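Local coordinates for protein DNA gyrase, B subunit, truncated (Myxococcus xanthus, PDB 3CWV) that probably carries out the ATP-dependent breakage, passage and rejoining of double-stranded DNA as a type II topoisomerase of the GyrB family, at residues V54-G59 against I64-T69; D94-D99 against V153-V158; D115-G120 against P144-A149; R176-L181 against V190-L195. All coordinates share one frame; numbering follows the deposited sequence.

Interaction 1: residues V54-G59 against I64-T69; sequences VVLEVG and IALFCT
Val54 and Leu66 meet methyl to methyl, with CG1 of Val54 3.5 Å from CD1 of Leu66, on the helix-covered face of a beta hairpin whose two strands run antiparallel at 170°. This is the tight side. Leu56 places its CG opposite the backbone N (chi1 177°), and CD1 then leans over the neighbouring strand to lie 3.9 Å from CG2 of Ile64. Beside it, Val58 and Ile64 rise together from the sheet, Val58 CG2 beside Ile64 CD1. Val35, Leu39 and Ala42 of helix 28-47 pack down on this layer, where branched aliphatic groups and the compact Cys68 suit a buried interior.

The face carrying Val55, Glu57, Ala65 and Phe67 is looser between the strands: Val55 CB and Phe67 CB stay 4.4 Å apart, and the Phe67 ring leans instead on Pro146. Glu57, partly exposed, stretches its chain outward, its carboxylate making a long, weak ion pair with Arg154, while small Ala65 touches Arg154 and His156 of the neighbouring strand.

Two hydrogen-bonded pairs join the backbones. Val55 N reaches Phe67 O at 2.8 Å with an angle of 168° at the hydrogen, and the return bond from Phe67 N, like both bonds of Glu57 with Ala65, is equally short. With these peptide groups paired, the hairpin can turn a largely apolar face to the helix and still tolerate a charge on the other.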
loop_
_atom_site.group_PDB
_atom_site.type_symbol
_atom_site.label_atom_id
_atom_site.label_comp_id
_atom_site.label_asym_id
_atom_site.label_seq_id
_atom_site.Cartn_x
_atom_site.Cartn_y
_atom_site.Cartn_z
ATOM N N VAL A 54 1.976 -9.244 8.550
ATOM C CA VAL A 54 0.570 -9.070 8.171
ATOM C C VAL A 54 0.123 -10.366 7.506
ATOM O O VAL A 54 0.800 -10.853 6.584
ATOM C CB VAL A 54 0.406 -7.916 7.116
ATOM C CG1 VAL A 54 -1.073 -7.789 6.667
ATOM C CG2 VAL A 54 0.912 -6.608 7.660
ATOM N N VAL A 55 -0.988 -10.930 7.969
ATOM C CA VAL A 55 -1.581 -12.133 7.370
ATOM C C VAL A 55 -3.025 -11.862 6.938
ATOM O O VAL A 55 -3.860 -11.487 7.755
ATOM C CB VAL A 55 -1.615 -13.287 8.357
ATOM C CG1 VAL A 55 -2.097 -14.593 7.654
ATOM C CG2 VAL A 55 -0.215 -13.492 8.953
ATOM N N LEU A 56 -3.310 -12.082 5.659
ATOM C CA LEU A 56 -4.653 -11.946 5.120
ATOM C C LEU A 56 -5.190 -13.349 4.819
ATOM O O LEU A 56 -4.532 -14.181 4.165
ATOM C CB LEU A 56 -4.647 -11.079 3.854
ATOM C CG LEU A 56 -6.010 -10.938 3.176
ATOM C CD1 LEU A 56 -6.932 -10.117 4.105
ATOM C CD2 LEU A 56 -5.929 -10.273 1.803
ATOM N N GLU A 57 -6.396 -13.610 5.283
ATOM C CA GLU A 57 -6.964 -14.946 5.165
ATOM C C GLU A 57 -8.363 -14.839 4.577
ATOM O O GLU A 57 -9.202 -14.062 5.051
ATOM C CB GLU A 57 -6.994 -15.566 6.553
ATOM C CG GLU A 57 -7.293 -17.008 6.648
ATOM C CD GLU A 57 -7.077 -17.488 8.076
ATOM O OE1 GLU A 57 -8.074 -17.616 8.825
ATOM O OE2 GLU A 57 -5.902 -17.697 8.456
ATOM N N VAL A 58 -8.606 -15.604 3.517
ATOM C CA VAL A 58 -9.941 -15.687 2.915
ATOM C C VAL A 58 -10.489 -17.095 3.189
ATOM O O VAL A 58 -9.797 -18.090 2.993
ATOM C CB VAL A 58 -9.914 -15.391 1.391
ATOM C CG1 VAL A 58 -11.327 -15.262 0.833
ATOM C CG2 VAL A 58 -9.156 -14.129 1.131
ATOM N N GLY A 59 -11.701 -17.164 3.699
ATOM C CA GLY A 59 -12.312 -18.446 3.994
ATOM C C GLY A 59 -13.323 -18.774 2.919
ATOM O O GLY A 59 -13.688 -17.909 2.111
ATOM N N ILE A 64 -13.354 -12.646 5.784
ATOM C CA ILE A 64 -12.021 -12.141 5.521
ATOM C C ILE A 64 -11.387 -11.956 6.897
ATOM O O ILE A 64 -12.045 -11.456 7.808
ATOM C CB ILE A 64 -12.100 -10.730 4.869
ATOM C CG1 ILE A 64 -12.587 -10.821 3.427
ATOM C CG2 ILE A 64 -10.719 -10.004 4.898
ATOM C CD1 ILE A 64 -11.528 -11.301 2.419
ATOM N N ALA A 65 -10.142 -12.358 7.075
ATOM C CA ALA A 65 -9.490 -11.949 8.335
ATOM C C ALA A 65 -8.134 -11.346 8.037
ATOM O O ALA A 65 -7.411 -11.825 7.148
ATOM C CB ALA A 65 -9.355 -13.132 9.301
ATOM N N LEU A 66 -7.773 -10.299 8.781
ATOM C CA LEU A 66 -6.425 -9.737 8.671
ATOM C C LEU A 66 -5.829 -9.738 10.074
ATOM O O LEU A 66 -6.495 -9.287 11.012
ATOM C CB LEU A 66 -6.486 -8.302 8.118
ATOM C CG LEU A 66 -5.088 -7.647 8.007
ATOM C CD1 LEU A 66 -4.600 -7.684 6.619
ATOM C CD2 LEU A 66 -5.101 -6.250 8.541
ATOM N N PHE A 67 -4.625 -10.300 10.214
ATOM C CA PHE A 67 -3.868 -10.225 11.465
ATOM C C PHE A 67 -2.593 -9.421 11.260
ATOM O O PHE A 67 -1.936 -9.548 10.223
ATOM C CB PHE A 67 -3.536 -11.626 12.004
ATOM C CG PHE A 67 -2.588 -11.602 13.186
ATOM C CD1 PHE A 67 -3.071 -11.413 14.467
ATOM C CD2 PHE A 67 -1.213 -11.727 12.995
ATOM C CE1 PHE A 67 -2.205 -11.353 15.562
ATOM C CE2 PHE A 67 -0.338 -11.675 14.081
ATOM C CZ PHE A 67 -0.835 -11.494 15.365
ATOM N N CYS A 68 -2.242 -8.602 12.261
ATOM C CA CYS A 68 -1.029 -7.793 12.232
ATOM C C CYS A 68 -0.318 -7.928 13.572
ATOM O O CYS A 68 -0.982 -7.882 14.590
ATOM C CB CYS A 68 -1.399 -6.326 12.094
ATOM S SG CYS A 68 -2.024 -5.885 10.507
ATOM N N THR A 69 1.004 -8.087 13.561
ATOM C CA THR A 69 1.787 -8.038 14.796
ATOM C C THR A 69 2.036 -6.588 15.106
ATOM O O THR A 69 1.891 -5.721 14.242
ATOM C CB THR A 69 3.154 -8.786 14.661
ATOM O OG1 THR A 69 3.870 -8.275 13.528
ATOM C CG2 THR A 69 2.923 -10.298 14.486
#

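Interaction 2: residues D94-D99 against V153-V158; sequences DGWGWD and VRVHFV
Trp96 lays one face of its indole against CG1 of Val153, which sits 3.5 Å from CE2. The tryptophan occupies the second position of a type II beta turn, Gly95 to Trp98, closed by a 3.0 Å bond from Trp98 N to Gly95 O, and this turn presents it to strand 151-159 of the large mixed sheet. Glycine suits the third position, Gly97, whose phi is positive. Trp96 CG lies opposite its own backbone N (chi1 -160°), which carries the ring out from the turn, toward the side chains of the strand. Val153 meets it from the opposite direction: a chi1 of 47° sets CG1 in the crowded position between backbone N and carbonyl carbon, and from there the methyl makes a CH-pi contact, 20° off the normal of the five-membered ring. Two residues on, Val155 points to the same side of the strand, and its side chain runs at a slant to the indole.

Val41 and Glu45 of helix 28-47 and Asn77 and Leu78 of helix 75-82 also touch the indole, so a broad, flat group fits this junction of loop, helices and sheet. Cutting Trp96 back to an alanine would strip the methyls of Val153 and Val155 of their aromatic partner and is likely to open a gap between the turn and the strand. At the six-membered end, CH2 of Trp96 approaches CG2 of Val155 to 3.9 Å.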
loop_
_atom_site.group_PDB
_atom_site.type_symbol
_atom_site.label_atom_id
_atom_site.label_comp_id
_atom_site.label_asym_id
_atom_site.label_seq_id
_atom_site.Cartn_x
_atom_site.Cartn_y
_atom_site.Cartn_z
ATOM N N ASP A 94 -3.463 9.254 17.063
ATOM C CA ASP A 94 -2.574 8.151 16.687
ATOM C C ASP A 94 -3.159 6.835 17.148
ATOM O O ASP A 94 -3.935 6.798 18.098
ATOM C CB ASP A 94 -1.179 8.287 17.337
ATOM C CG ASP A 94 -0.493 9.611 17.003
ATOM O OD1 ASP A 94 0.389 9.583 16.121
ATOM O OD2 ASP A 94 -0.852 10.661 17.617
ATOM N N GLY A 95 -2.770 5.743 16.496
ATOM C CA GLY A 95 -3.290 4.447 16.904
ATOM C C GLY A 95 -3.499 3.541 15.727
ATOM O O GLY A 95 -3.562 4.003 14.565
ATOM N N TRP A 96 -3.560 2.249 16.022
ATOM C CA TRP A 96 -3.891 1.237 15.015
ATOM C C TRP A 96 -5.234 1.571 14.341
ATOM O O TRP A 96 -6.275 1.586 14.984
ATOM C CB TRP A 96 -3.923 -0.168 15.645
ATOM C CG TRP A 96 -3.783 -1.243 14.619
ATOM C CD1 TRP A 96 -2.614 -1.808 14.159
ATOM C CD2 TRP A 96 -4.849 -1.880 13.901
ATOM N NE1 TRP A 96 -2.900 -2.780 13.201
ATOM C CE2 TRP A 96 -4.258 -2.834 13.019
ATOM C CE3 TRP A 96 -6.241 -1.762 13.939
ATOM C CZ2 TRP A 96 -5.014 -3.642 12.166
ATOM C CZ3 TRP A 96 -6.997 -2.571 13.092
ATOM C CH2 TRP A 96 -6.371 -3.501 12.214
ATOM N N GLY A 97 -5.211 1.858 13.051
ATOM C CA GLY A 97 -6.470 2.184 12.309
ATOM C C GLY A 97 -6.974 3.600 12.550
ATOM O O GLY A 97 -8.023 3.978 12.042
ATOM N N TRP A 98 -6.209 4.422 13.280
ATOM C CA TRP A 98 -6.597 5.816 13.488
ATOM C C TRP A 98 -6.440 6.587 12.173
ATOM O O TRP A 98 -5.431 6.455 11.483
ATOM C CB TRP A 98 -5.734 6.483 14.572
ATOM C CG TRP A 98 -6.343 7.724 15.136
ATOM C CD1 TRP A 98 -6.226 8.989 14.641
ATOM C CD2 TRP A 98 -7.141 7.828 16.321
ATOM N NE1 TRP A 98 -6.917 9.873 15.443
ATOM C CE2 TRP A 98 -7.499 9.184 16.468
ATOM C CE3 TRP A 98 -7.582 6.903 17.277
ATOM C CZ2 TRP A 98 -8.267 9.654 17.548
ATOM C CZ3 TRP A 98 -8.386 7.374 18.345
ATOM C CH2 TRP A 98 -8.699 8.734 18.468
ATOM N N ASP A 99 -7.419 7.409 11.852
ATOM C CA ASP A 99 -7.504 8.064 10.546
ATOM C C ASP A 99 -7.417 7.083 9.351
ATOM O O ASP A 99 -6.716 7.337 8.365
ATOM C CB ASP A 99 -6.439 9.154 10.399
ATOM C CG ASP A 99 -6.794 10.189 9.294
ATOM O OD1 ASP A 99 -7.985 10.391 9.018
ATOM O OD2 ASP A 99 -5.861 10.784 8.719
ATOM N N VAL A 153 -3.147 -7.904 16.550
ATOM C CA VAL A 153 -4.561 -7.636 16.420
ATOM C C VAL A 153 -5.075 -8.400 15.183
ATOM O O VAL A 153 -4.406 -8.422 14.151
ATOM C CB VAL A 153 -4.862 -6.114 16.340
ATOM C CG1 VAL A 153 -3.923 -5.428 15.347
ATOM C CG2 VAL A 153 -6.343 -5.857 16.012
ATOM N N ARG A 154 -6.201 -9.071 15.349
ATOM C CA ARG A 154 -6.899 -9.720 14.227
ATOM C C ARG A 154 -8.290 -9.118 14.052
ATOM O O ARG A 154 -9.024 -8.959 15.015
ATOM C CB ARG A 154 -7.014 -11.226 14.495
ATOM C CG ARG A 154 -7.707 -12.042 13.381
ATOM C CD ARG A 154 -7.929 -13.481 13.936
ATOM N NE ARG A 154 -8.262 -14.442 12.882
ATOM C CZ ARG A 154 -9.473 -14.971 12.674
ATOM N NH1 ARG A 154 -9.643 -15.853 11.693
ATOM N NH2 ARG A 154 -10.504 -14.645 13.446
ATOM N N VAL A 155 -8.657 -8.808 12.813
ATOM C CA VAL A 155 -9.988 -8.297 12.525
ATOM C C VAL A 155 -10.583 -9.311 11.549
ATOM O O VAL A 155 -10.014 -9.540 10.504
ATOM C CB VAL A 155 -9.939 -6.925 11.833
ATOM C CG1 VAL A 155 -11.352 -6.485 11.409
ATOM C CG2 VAL A 155 -9.364 -5.880 12.774
ATOM N N HIS A 156 -11.668 -9.955 11.935
ATOM C CA HIS A 156 -12.307 -10.970 11.076
ATOM C C HIS A 156 -13.701 -10.435 10.807
ATOM O O HIS A 156 -14.380 -10.065 11.744
ATOM C CB HIS A 156 -12.425 -12.298 11.819
ATOM C CG HIS A 156 -13.277 -13.310 11.108
ATOM N ND1 HIS A 156 -14.634 -13.440 11.329
ATOM C CD2 HIS A 156 -12.964 -14.213 10.154
ATOM C CE1 HIS A 156 -15.108 -14.412 10.568
ATOM N NE2 HIS A 156 -14.109 -14.905 9.853
ATOM N N PHE A 157 -14.150 -10.413 9.547
ATOM C CA PHE A 157 -15.478 -9.864 9.272
ATOM C C PHE A 157 -16.114 -10.520 8.054
ATOM O O PHE A 157 -15.440 -11.175 7.255
ATOM C CB PHE A 157 -15.458 -8.326 9.104
ATOM C CG PHE A 157 -14.828 -7.858 7.820
ATOM C CD1 PHE A 157 -15.621 -7.498 6.739
ATOM C CD2 PHE A 157 -13.451 -7.792 7.684
ATOM C CE1 PHE A 157 -15.029 -7.070 5.525
ATOM C CE2 PHE A 157 -12.855 -7.372 6.488
ATOM C CZ PHE A 157 -13.640 -7.026 5.404
ATOM N N VAL A 158 -17.426 -10.342 7.962
ATOM C CA VAL A 158 -18.239 -10.863 6.876
ATOM C C VAL A 158 -19.000 -9.689 6.247
ATOM O O VAL A 158 -19.874 -9.097 6.875
ATOM C CB VAL A 158 -19.257 -11.915 7.405
ATOM C CG1 VAL A 158 -20.071 -12.517 6.241
ATOM C CG2 VAL A 158 -18.518 -13.028 8.185
#

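Interaction 3: residues D115-G120 against P144-A149; sequences DIWADG and PMPVSA
Near the end of strand 109-118, Trp117 receives the loop that leads into strand 151-159, with Met145 lying over one face of its indole. Met145 CG is the atom that touches, 3.6 Å from Trp117 CD1, and the two side chains run antiparallel to one another. This is a CH-pi contact: CG stands 3.7 Å from the centroid of the five-membered ring and 15° off its normal. A Met-aromatic contact accompanies it more obliquely, for the methionine chain bends at chi3 (69°) and brings CE back to 4.0 Å from Trp117 CB, while the sulfur stays 4.8 Å from the same centroid. SD also accepts a weak hydrogen bond from Ala149 N, so a flexible thioether serves both the ring and its own loop.

The loop meets the six-membered ring as well, where Pro146 CD is 3.9 Å from Trp117 CH2; the rigid proline lies at the exposed margin of the contact. Trp117 NE1 is hydrogen-bonded to the carbonyl of Glu143, just before Pro144. A leucine in place of Trp117 would probably leave Met145 CG without its aromatic face and the Glu143 carbonyl without its indole N-H donor. Val147 of the same loop reaches Asp53 and Val55 of strand 53-58.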
loop_
_atom_site.group_PDB
_atom_site.type_symbol
_atom_site.label_atom_id
_atom_site.label_comp_id
_atom_site.label_asym_id
_atom_site.label_seq_id
_atom_site.Cartn_x
_atom_site.Cartn_y
_atom_site.Cartn_z
ATOM N N ASP A 115 -9.794 -9.478 17.766
ATOM C CA ASP A 115 -8.996 -10.012 18.891
ATOM C C ASP A 115 -7.749 -9.178 19.048
ATOM O O ASP A 115 -7.113 -8.808 18.063
ATOM C CB ASP A 115 -8.609 -11.457 18.633
ATOM C CG ASP A 115 -9.793 -12.407 18.683
ATOM O OD1 ASP A 115 -10.143 -12.836 19.801
ATOM O OD2 ASP A 115 -10.347 -12.775 17.606
ATOM N N ILE A 116 -7.396 -8.854 20.290
ATOM C CA ILE A 116 -6.211 -8.050 20.539
ATOM C C ILE A 116 -5.405 -8.836 21.580
ATOM O O ILE A 116 -5.956 -9.236 22.605
ATOM C CB ILE A 116 -6.537 -6.625 21.103
ATOM C CG1 ILE A 116 -7.593 -5.871 20.269
ATOM C CG2 ILE A 116 -5.265 -5.775 21.217
ATOM C CD1 ILE A 116 -8.994 -5.918 20.897
ATOM N N TRP A 117 -4.132 -9.082 21.284
ATOM C CA TRP A 117 -3.246 -9.802 22.208
ATOM C C TRP A 117 -2.256 -8.762 22.710
ATOM O O TRP A 117 -1.714 -7.995 21.920
ATOM C CB TRP A 117 -2.462 -10.916 21.488
ATOM C CG TRP A 117 -3.245 -12.150 21.068
ATOM C CD1 TRP A 117 -3.339 -13.332 21.730
ATOM C CD2 TRP A 117 -4.004 -12.309 19.849
ATOM N NE1 TRP A 117 -4.121 -14.220 21.008
ATOM C CE2 TRP A 117 -4.536 -13.613 19.850
ATOM C CE3 TRP A 117 -4.289 -11.461 18.776
ATOM C CZ2 TRP A 117 -5.334 -14.099 18.815
ATOM C CZ3 TRP A 117 -5.086 -11.939 17.739
ATOM C CH2 TRP A 117 -5.589 -13.249 17.757
ATOM N N ALA A 118 -2.019 -8.737 24.024
ATOM C CA ALA A 118 -1.032 -7.829 24.634
ATOM C C ALA A 118 -0.778 -8.295 26.071
ATOM O O ALA A 118 -1.696 -8.757 26.731
ATOM C CB ALA A 118 -1.537 -6.404 24.643
ATOM N N ASP A 119 0.466 -8.204 26.539
ATOM C CA ASP A 119 0.782 -8.501 27.959
ATOM C C ASP A 119 0.401 -9.897 28.406
ATOM O O ASP A 119 -0.099 -10.086 29.514
ATOM C CB ASP A 119 0.079 -7.500 28.878
ATOM C CG ASP A 119 0.427 -6.066 28.544
ATOM O OD1 ASP A 119 1.641 -5.772 28.454
ATOM O OD2 ASP A 119 -0.513 -5.244 28.363
ATOM N N GLY A 120 0.618 -10.878 27.549
ATOM C CA GLY A 120 0.233 -12.243 27.868
ATOM C C GLY A 120 -1.257 -12.495 27.960
ATOM O O GLY A 120 -1.679 -13.579 28.370
ATOM N N PRO A 144 -3.744 -19.092 20.696
ATOM C CA PRO A 144 -2.463 -18.782 20.062
ATOM C C PRO A 144 -2.546 -17.645 19.038
ATOM O O PRO A 144 -3.516 -17.561 18.273
ATOM C CB PRO A 144 -2.077 -20.095 19.356
ATOM C CG PRO A 144 -3.002 -21.146 19.893
ATOM C CD PRO A 144 -4.236 -20.431 20.324
ATOM N N MET A 145 -1.531 -16.787 19.045
ATOM C CA MET A 145 -1.402 -15.705 18.076
ATOM C C MET A 145 -1.057 -16.336 16.737
ATOM O O MET A 145 -0.222 -17.229 16.707
ATOM C CB MET A 145 -0.256 -14.770 18.479
ATOM C CG MET A 145 -0.431 -14.102 19.825
ATOM S SD MET A 145 0.915 -13.012 20.291
ATOM C CE MET A 145 0.723 -11.668 19.118
ATOM N N PRO A 146 -1.702 -15.887 15.628
ATOM C CA PRO A 146 -1.354 -16.357 14.287
ATOM C C PRO A 146 0.140 -16.247 13.963
ATOM O O PRO A 146 0.694 -17.134 13.312
ATOM C CB PRO A 146 -2.163 -15.422 13.377
ATOM C CG PRO A 146 -3.350 -15.092 14.187
ATOM C CD PRO A 146 -2.848 -14.958 15.592
ATOM N N VAL A 147 0.771 -15.157 14.394
ATOM C CA VAL A 147 2.221 -14.977 14.309
ATOM C C VAL A 147 2.606 -14.465 15.687
ATOM O O VAL A 147 2.061 -13.468 16.155
ATOM C CB VAL A 147 2.650 -13.931 13.249
ATOM C CG1 VAL A 147 4.192 -13.754 13.242
ATOM C CG2 VAL A 147 2.143 -14.313 11.884
ATOM N N SER A 148 3.520 -15.157 16.351
ATOM C CA SER A 148 3.860 -14.814 17.728
ATOM C C SER A 148 4.614 -13.500 17.789
ATOM O O SER A 148 5.503 -13.246 16.973
ATOM C CB SER A 148 4.678 -15.941 18.366
ATOM O OG SER A 148 4.503 -15.908 19.764
ATOM N N ALA A 149 4.228 -12.633 18.719
ATOM C CA ALA A 149 4.858 -11.325 18.845
ATOM C C ALA A 149 4.486 -10.718 20.184
ATOM O O ALA A 149 3.621 -11.250 20.865
ATOM C CB ALA A 149 4.408 -10.394 17.689
#

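Interaction 4: residues R176-L181 against V190-L195; sequences RRCNEL and VSFADL
A cysteine sulfur beside an aromatic ring marks this contact: Cys178 SG, carried on a helix, lies 4.2 Å from CD1 of Phe192 on a strand. The approach is oblique, with SG 5.3 Å from the ring centroid and 63° off its normal, so the sulfur stands well away from the axis of the ring. With chi1 at -75°, SG lies beside the backbone N of Cys178 and is turned toward Phe192, while CB, with SG close behind, meets Val190.

Val190 is the hub of the strand's side. Its two methyls part company: CG1 rests 3.7 Å from Cys178 CB and equally near the Cys178 carbonyl oxygen, whereas CG2 faces Leu181, whose CD2 is 3.8 Å away. The side chains of Leu181 and Val190 stand roughly perpendicular to each other. Cys178 and Leu181 are three residues apart, close to one helical turn, which puts both on the flank facing the strand; a small residue at the first lets the backbone come near, and a longer one at the second spans the wider distance. Ser191, between Val190 and Phe192, points away from the helix.

No hydrogen bond links the segments, as befits a buried layer of apolar groups. The helix and strand segments run nearly antiparallel, 168° between their directions, with axes 8.1 Å apart. Strand 189-194 lies between strands 53-58 and 199-204, which lend Leu56 and Trp203 to the surroundings of Cys178, and Leu181 also packs on Leu39 and Tyr43 of helix 28-47.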
loop_
_atom_site.group_PDB
_atom_site.type_symbol
_atom_site.label_atom_id
_atom_site.label_comp_id
_atom_site.label_asym_id
_atom_site.label_seq_id
_atom_site.Cartn_x
_atom_site.Cartn_y
_atom_site.Cartn_z
ATOM N N ARG A 176 -2.347 -10.388 -5.304
ATOM C CA ARG A 176 -1.567 -9.323 -5.941
ATOM C C ARG A 176 -1.417 -8.085 -5.056
ATOM O O ARG A 176 -0.361 -7.481 -5.036
ATOM C CB ARG A 176 -2.152 -8.922 -7.298
ATOM C CG ARG A 176 -1.771 -9.871 -8.436
ATOM C CD ARG A 176 -2.145 -9.294 -9.788
ATOM N NE ARG A 176 -3.595 -9.175 -9.938
ATOM C CZ ARG A 176 -4.391 -10.166 -10.334
ATOM N NH1 ARG A 176 -3.879 -11.354 -10.619
ATOM N NH2 ARG A 176 -5.697 -9.967 -10.439
ATOM N N ARG A 177 -2.466 -7.692 -4.337
ATOM C CA ARG A 177 -2.368 -6.512 -3.472
ATOM C C ARG A 177 -1.418 -6.796 -2.307
ATOM O O ARG A 177 -0.695 -5.908 -1.832
ATOM C CB ARG A 177 -3.750 -6.082 -2.967
ATOM C CG ARG A 177 -3.764 -4.920 -1.973
ATOM C CD ARG A 177 -3.413 -3.560 -2.589
ATOM N NE ARG A 177 -4.326 -3.188 -3.672
ATOM C CZ ARG A 177 -5.136 -2.126 -3.678
ATOM N NH1 ARG A 177 -5.180 -1.265 -2.654
ATOM N NH2 ARG A 177 -5.902 -1.919 -4.740
ATOM N N CYS A 178 -1.410 -8.033 -1.845
ATOM C CA CYS A 178 -0.506 -8.410 -0.767
ATOM C C CYS A 178 0.960 -8.332 -1.239
ATOM O O CYS A 178 1.839 -7.844 -0.523
ATOM C CB CYS A 178 -0.829 -9.816 -0.281
ATOM S SG CYS A 178 -2.322 -9.967 0.727
ATOM N N ASN A 179 1.207 -8.825 -2.450
ATOM C CA ASN A 179 2.534 -8.770 -3.058
ATOM C C ASN A 179 3.021 -7.315 -3.170
ATOM O O ASN A 179 4.174 -7.022 -2.827
ATOM C CB ASN A 179 2.476 -9.486 -4.424
ATOM C CG ASN A 179 3.851 -9.750 -5.041
ATOM O OD1 ASN A 179 4.912 -9.313 -4.549
ATOM N ND2 ASN A 179 3.827 -10.454 -6.163
ATOM N N GLU A 180 2.144 -6.411 -3.622
ATOM C CA GLU A 180 2.463 -4.993 -3.711
ATOM C C GLU A 180 2.802 -4.408 -2.358
ATOM O O GLU A 180 3.722 -3.621 -2.244
ATOM C CB GLU A 180 1.269 -4.198 -4.195
ATOM C CG GLU A 180 0.858 -4.453 -5.588
ATOM C CD GLU A 180 -0.328 -3.591 -5.961
ATOM O OE1 GLU A 180 -0.798 -2.786 -5.108
ATOM O OE2 GLU A 180 -0.795 -3.725 -7.105
ATOM N N LEU A 181 2.003 -4.740 -1.350
ATOM C CA LEU A 181 2.231 -4.249 0.006
ATOM C C LEU A 181 3.631 -4.655 0.544
ATOM O O LEU A 181 4.340 -3.829 1.139
ATOM C CB LEU A 181 1.118 -4.748 0.931
ATOM C CG LEU A 181 1.296 -4.565 2.440
ATOM C CD1 LEU A 181 1.327 -3.081 2.806
ATOM C CD2 LEU A 181 0.206 -5.289 3.228
ATOM N N VAL A 190 4.370 -10.307 4.488
ATOM C CA VAL A 190 2.945 -10.264 4.206
ATOM C C VAL A 190 2.567 -11.639 3.688
ATOM O O VAL A 190 3.242 -12.150 2.806
ATOM C CB VAL A 190 2.588 -9.274 3.078
ATOM C CG1 VAL A 190 1.074 -9.268 2.857
ATOM C CG2 VAL A 190 3.075 -7.848 3.404
ATOM N N SER A 191 1.507 -12.231 4.242
ATOM C CA SER A 191 1.074 -13.561 3.832
ATOM C C SER A 191 -0.379 -13.542 3.376
ATOM O O SER A 191 -1.209 -12.801 3.920
ATOM C CB SER A 191 1.212 -14.543 4.996
ATOM O OG SER A 191 2.583 -14.708 5.342
ATOM N N PHE A 192 -0.674 -14.377 2.388
ATOM C CA PHE A 192 -2.037 -14.579 1.953
ATOM C C PHE A 192 -2.388 -16.060 2.163
ATOM O O PHE A 192 -1.743 -16.922 1.600
ATOM C CB PHE A 192 -2.163 -14.165 0.490
ATOM C CG PHE A 192 -3.536 -14.324 -0.046
ATOM C CD1 PHE A 192 -4.558 -13.465 0.374
ATOM C CD2 PHE A 192 -3.828 -15.336 -0.967
ATOM C CE1 PHE A 192 -5.866 -13.609 -0.115
ATOM C CE2 PHE A 192 -5.135 -15.494 -1.454
ATOM C CZ PHE A 192 -6.153 -14.620 -1.034
ATOM N N ALA A 193 -3.397 -16.347 2.987
ATOM C CA ALA A 193 -3.778 -17.713 3.318
ATOM C C ALA A 193 -5.099 -18.060 2.655
ATOM O O ALA A 193 -6.153 -17.501 2.972
ATOM C CB ALA A 193 -3.878 -17.904 4.817
ATOM N N ASP A 194 -5.001 -18.964 1.688
ATOM C CA ASP A 194 -6.123 -19.477 0.923
ATOM C C ASP A 194 -6.532 -20.784 1.614
ATOM O O ASP A 194 -6.059 -21.867 1.258
ATOM C CB ASP A 194 -5.613 -19.747 -0.489
ATOM C CG ASP A 194 -6.719 -19.882 -1.510
ATOM O OD1 ASP A 194 -7.816 -20.371 -1.164
ATOM O OD2 ASP A 194 -6.460 -19.502 -2.674
ATOM N N LEU A 195 -7.370 -20.676 2.639
ATOM C CA LEU A 195 -7.709 -21.820 3.499
ATOM C C LEU A 195 -8.272 -23.036 2.745
ATOM O O LEU A 195 -8.007 -24.191 3.098
ATOM C CB LEU A 195 -8.698 -21.381 4.577
ATOM C CG LEU A 195 -8.173 -20.308 5.536
ATOM C CD1 LEU A 195 -9.156 -20.080 6.680
ATOM C CD2 LEU A 195 -6.797 -20.721 6.073
#

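Overall arrangement
All four contacts reach one mixed sheet, whose helix-covered architecture is consistent with the ATPase domain of GyrB relatives. Across it, strand 109-118 of interaction 3 adjoins strand 151-159 of interaction 2, followed by the hairpin of interaction 1 and then strand 189-194 of interaction 4. Along the chain, interaction 1 comes first and interaction 4 last; the segments of interaction 3 both fall between those of interaction 2. Interactions 1 and 4 have centres about 9 Å apart, interactions 1 and 2 about 11 Å, and interactions 3 and 4 about 20 Å, without touching. The hairpin therefore links the two flanks, joining sequence-distant segments into one continuous sheet.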